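Local coordinates for DNA ligase-like protein Rv0938/MT0965 (Mycobacterium tuberculosis, PDB 2IRY) that probably repairs DNA double-strand breaks with Ku by non-homologous end joining, this piece being its polymerase domain, which fills in the broken ends, at residues F139-G144 / L180-P185. Numbering follows the deposited sequence.
Sequences FDLDPG and LHLYTP. With MN (manganese (II) ion), chain C; DGT (2'-deoxyguanosine-5'-triphosphate), chain D.
D140 and H181 face each other as a non-hydrogen-bonded pair of two antiparallel strands, and their side chains run side by side toward the triphosphate of the bound dGTP. The D140 carboxylate stands nearly perpendicular to the imidazole, their planes 82° apart, and D140 OD1 lies in the ring plane, 3.2 Å from H181 CD2. Further round the ring, also in its plane, H181 NE2 donates a hydrogen bond to the beta-phosphate oxygen O2B of the nucleotide (2.7 Å). The carboxylate extends to manganese because CG points away from the backbone N (chi1 177°): D140 OD1 binds the ion at 2.5 Å and D140 OD2 also reaches it, at 2.7 Å. The gamma-phosphate oxygen O2G and two waters also coordinate manganese.

On the opposite side of the two strands F139, L141, L180 and L182 form an apolar surface. L141 and L182 meet at a slant, L141 CD2 lying 3.9 Å from L182 CD1, while CB atoms join L141 to L180 and F139 to L182; the phenyl edge is turned to L182 O. Helix 149-164 covers this face, with L163, L152, A156 and V159 touching F139, L141, L180 and L182 respectively.

Two pairs of backbone hydrogen bonds, F139 with L182 and L141 with L180, bracket the D140–H181 pair and fix its register, and F139 O receives an additional CA-H...O contact from H181 CA (3.2 Å). D140 and D142 form a DxD pattern at the end of strand 129-143, consistent with the two-metal site of primase-polymerases, to which D230 probably contributes. One strand thus supplies the metal-binding carboxylate and its neighbour a phosphate-binding imidazole; manganese and H181 would be expected to offset negative charge on the triphosphate and hold it beside the acidic site.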
loop_
_atom_site.group_PDB
_atom_site.type_symbol
_atom_site.label_atom_id
_atom_site.label_comp_id
_atom_site.label_asym_id
_atom_site.label_seq_id
_atom_site.Cartn_x
_atom_site.Cartn_y
_atom_site.Cartn_z
ATOM N N PHE A 139 -5.133 7.974 -3.999
ATOM C CA PHE A 139 -6.477 7.801 -4.519
ATOM C C PHE A 139 -6.676 6.321 -4.816
ATOM O O PHE A 139 -5.788 5.670 -5.376
ATOM C CB PHE A 139 -6.662 8.618 -5.796
ATOM C CG PHE A 139 -6.557 10.093 -5.578
ATOM C CD1 PHE A 139 -7.699 10.833 -5.290
ATOM C CD2 PHE A 139 -5.312 10.748 -5.648
ATOM C CE1 PHE A 139 -7.620 12.245 -5.066
ATOM C CE2 PHE A 139 -5.224 12.145 -5.416
ATOM C CZ PHE A 139 -6.382 12.886 -5.134
ATOM N N ASP A 140 -7.823 5.783 -4.421
ATOM C CA ASP A 140 -8.136 4.417 -4.744
ATOM C C ASP A 140 -9.205 4.456 -5.826
ATOM O O ASP A 140 -10.319 4.912 -5.586
ATOM C CB ASP A 140 -8.595 3.686 -3.492
ATOM C CG ASP A 140 -9.009 2.277 -3.755
ATOM O OD1 ASP A 140 -8.877 1.762 -4.890
ATOM O OD2 ASP A 140 -9.496 1.665 -2.788
ATOM N N LEU A 141 -8.830 4.035 -7.033
ATOM C CA LEU A 141 -9.775 4.005 -8.138
ATOM C C LEU A 141 -10.378 2.609 -8.249
ATOM O O LEU A 141 -9.688 1.623 -8.609
ATOM C CB LEU A 141 -9.101 4.446 -9.445
ATOM C CG LEU A 141 -8.884 5.950 -9.693
ATOM C CD1 LEU A 141 -8.175 6.684 -8.531
ATOM C CD2 LEU A 141 -8.123 6.164 -11.001
ATOM N N ASP A 142 -11.659 2.528 -7.904
ATOM C CA ASP A 142 -12.383 1.271 -7.838
ATOM C C ASP A 142 -13.391 1.227 -8.978
ATOM O O ASP A 142 -14.364 1.995 -8.973
ATOM C CB ASP A 142 -13.112 1.135 -6.497
ATOM C CG ASP A 142 -13.522 -0.302 -6.194
ATOM O OD1 ASP A 142 -12.670 -1.227 -6.280
ATOM O OD2 ASP A 142 -14.703 -0.511 -5.847
ATOM N N PRO A 143 -13.147 0.354 -9.977
ATOM C CA PRO A 143 -14.064 0.260 -11.105
ATOM C C PRO A 143 -15.389 -0.375 -10.700
ATOM O O PRO A 143 -15.415 -1.417 -10.026
ATOM C CB PRO A 143 -13.309 -0.616 -12.109
ATOM C CG PRO A 143 -12.382 -1.455 -11.260
ATOM C CD PRO A 143 -11.999 -0.572 -10.104
ATOM N N GLY A 144 -16.484 0.258 -11.113
ATOM C CA GLY A 144 -17.824 -0.274 -10.878
ATOM C C GLY A 144 -18.192 -1.313 -11.914
ATOM O O GLY A 144 -17.387 -1.632 -12.800
ATOM N N LEU A 180 -6.981 0.253 -8.888
ATOM C CA LEU A 180 -5.824 1.019 -9.223
ATOM C C LEU A 180 -5.629 2.091 -8.154
ATOM O O LEU A 180 -6.558 2.815 -7.866
ATOM C CB LEU A 180 -6.097 1.705 -10.583
ATOM C CG LEU A 180 -5.057 2.564 -11.296
ATOM C CD1 LEU A 180 -3.701 1.834 -11.428
ATOM C CD2 LEU A 180 -5.622 2.913 -12.665
ATOM N N HIS A 181 -4.430 2.182 -7.593
ATOM C CA HIS A 181 -4.081 3.226 -6.647
ATOM C C HIS A 181 -3.130 4.242 -7.293
ATOM O O HIS A 181 -2.226 3.868 -8.092
ATOM C CB HIS A 181 -3.452 2.620 -5.377
ATOM C CG HIS A 181 -4.358 1.660 -4.670
ATOM N ND1 HIS A 181 -3.905 0.723 -3.771
ATOM C CD2 HIS A 181 -5.700 1.479 -4.758
ATOM C CE1 HIS A 181 -4.932 0.042 -3.294
ATOM N NE2 HIS A 181 -6.030 0.472 -3.881
ATOM N N LEU A 182 -3.356 5.519 -6.958
ATOM C CA LEU A 182 -2.526 6.624 -7.443
ATOM C C LEU A 182 -1.937 7.363 -6.249
ATOM O O LEU A 182 -2.689 7.770 -5.334
ATOM C CB LEU A 182 -3.332 7.623 -8.301
ATOM C CG LEU A 182 -4.129 7.072 -9.486
ATOM C CD1 LEU A 182 -4.864 8.190 -10.222
ATOM C CD2 LEU A 182 -3.204 6.316 -10.489
ATOM N N TYR A 183 -0.612 7.511 -6.254
ATOM C CA TYR A 183 0.115 8.207 -5.194
ATOM C C TYR A 183 0.743 9.488 -5.736
ATOM O O TYR A 183 1.257 9.505 -6.854
ATOM C CB TYR A 183 1.255 7.328 -4.671
ATOM C CG TYR A 183 0.814 6.131 -3.854
ATOM C CD1 TYR A 183 0.551 6.247 -2.476
ATOM C CD2 TYR A 183 0.684 4.866 -4.459
ATOM C CE1 TYR A 183 0.150 5.130 -1.731
ATOM C CE2 TYR A 183 0.296 3.734 -3.717
ATOM C CZ TYR A 183 0.028 3.875 -2.357
ATOM O OH TYR A 183 -0.376 2.773 -1.626
ATOM N N THR A 184 0.747 10.532 -4.925
ATOM C CA THR A 184 1.422 11.771 -5.305
ATOM C C THR A 184 2.120 12.358 -4.074
ATOM O O THR A 184 1.479 12.558 -3.048
ATOM C CB THR A 184 0.449 12.787 -5.936
ATOM O OG1 THR A 184 1.112 14.050 -6.100
ATOM C CG2 THR A 184 -0.753 12.986 -5.098
ATOM N N PRO A 185 3.441 12.585 -4.171
ATOM C CA PRO A 185 4.151 13.170 -3.041
ATOM C C PRO A 185 3.832 14.652 -2.907
ATOM O O PRO A 185 3.768 15.387 -3.908
ATOM C CB PRO A 185 5.629 12.939 -3.391
ATOM C CG PRO A 185 5.653 12.865 -4.877
ATOM C CD PRO A 185 4.350 12.252 -5.284
HETATM MN MN MN C . -10.258 -0.250 -4.469
HETATM P PG DGT D . -9.324 -3.251 -4.958
HETATM O O1G DGT D . -9.828 -4.590 -5.429
HETATM O O2G DGT D . -10.454 -2.319 -4.574
HETATM O O3G DGT D . -8.284 -2.650 -5.880
HETATM O O3B DGT D . -8.486 -3.578 -3.600
HETATM P PB DGT D . -7.905 -2.484 -2.546
HETATM O O1B DGT D . -6.532 -2.920 -2.104
HETATM O O2B DGT D . -8.059 -1.070 -3.052
HETATM O O3A DGT D . -8.921 -2.637 -1.285
HETATM P PA DGT D . -9.016 -3.993 -0.406
HETATM O O1A DGT D . -10.256 -3.946 0.457
HETATM O O2A DGT D . -8.870 -5.175 -1.340
HETATM O "O5'" DGT D . -7.712 -3.858 0.561
HETATM C "C5'" DGT D . -7.589 -2.806 1.538
HETATM C "C4'" DGT D . -8.941 -2.328 2.073
HETATM O "O4'" DGT D . -9.236 -2.926 3.339
HETATM C "C3'" DGT D . -9.052 -0.825 2.250
HETATM O "O3'" DGT D . -9.719 -0.259 1.122
HETATM C "C2'" DGT D . -9.879 -0.637 3.510
HETATM C "C1'" DGT D . -9.857 -1.991 4.215
HETATM N N9 DGT D . -9.040 -1.949 5.450
HETATM C C8 DGT D . -7.860 -1.318 5.584
HETATM N N7 DGT D . -7.344 -1.462 6.827
HETATM C C5 DGT D . -8.217 -2.212 7.517
HETATM C C6 DGT D . -8.281 -2.747 8.896
HETATM O O6 DGT D . -7.359 -2.498 9.692
HETATM N N1 DGT D . -9.344 -3.491 9.247
HETATM C C2 DGT D . -10.347 -3.757 8.376
HETATM N N2 DGT D . -11.385 -4.518 8.796
HETATM N N3 DGT D . -10.353 -3.305 7.088
HETATM C C4 DGT D . -9.334 -2.540 6.612
HETATM O O HOH W 1 -10.654 -0.438 -2.318
HETATM O O HOH W 2 -8.551 -0.300 -6.227
#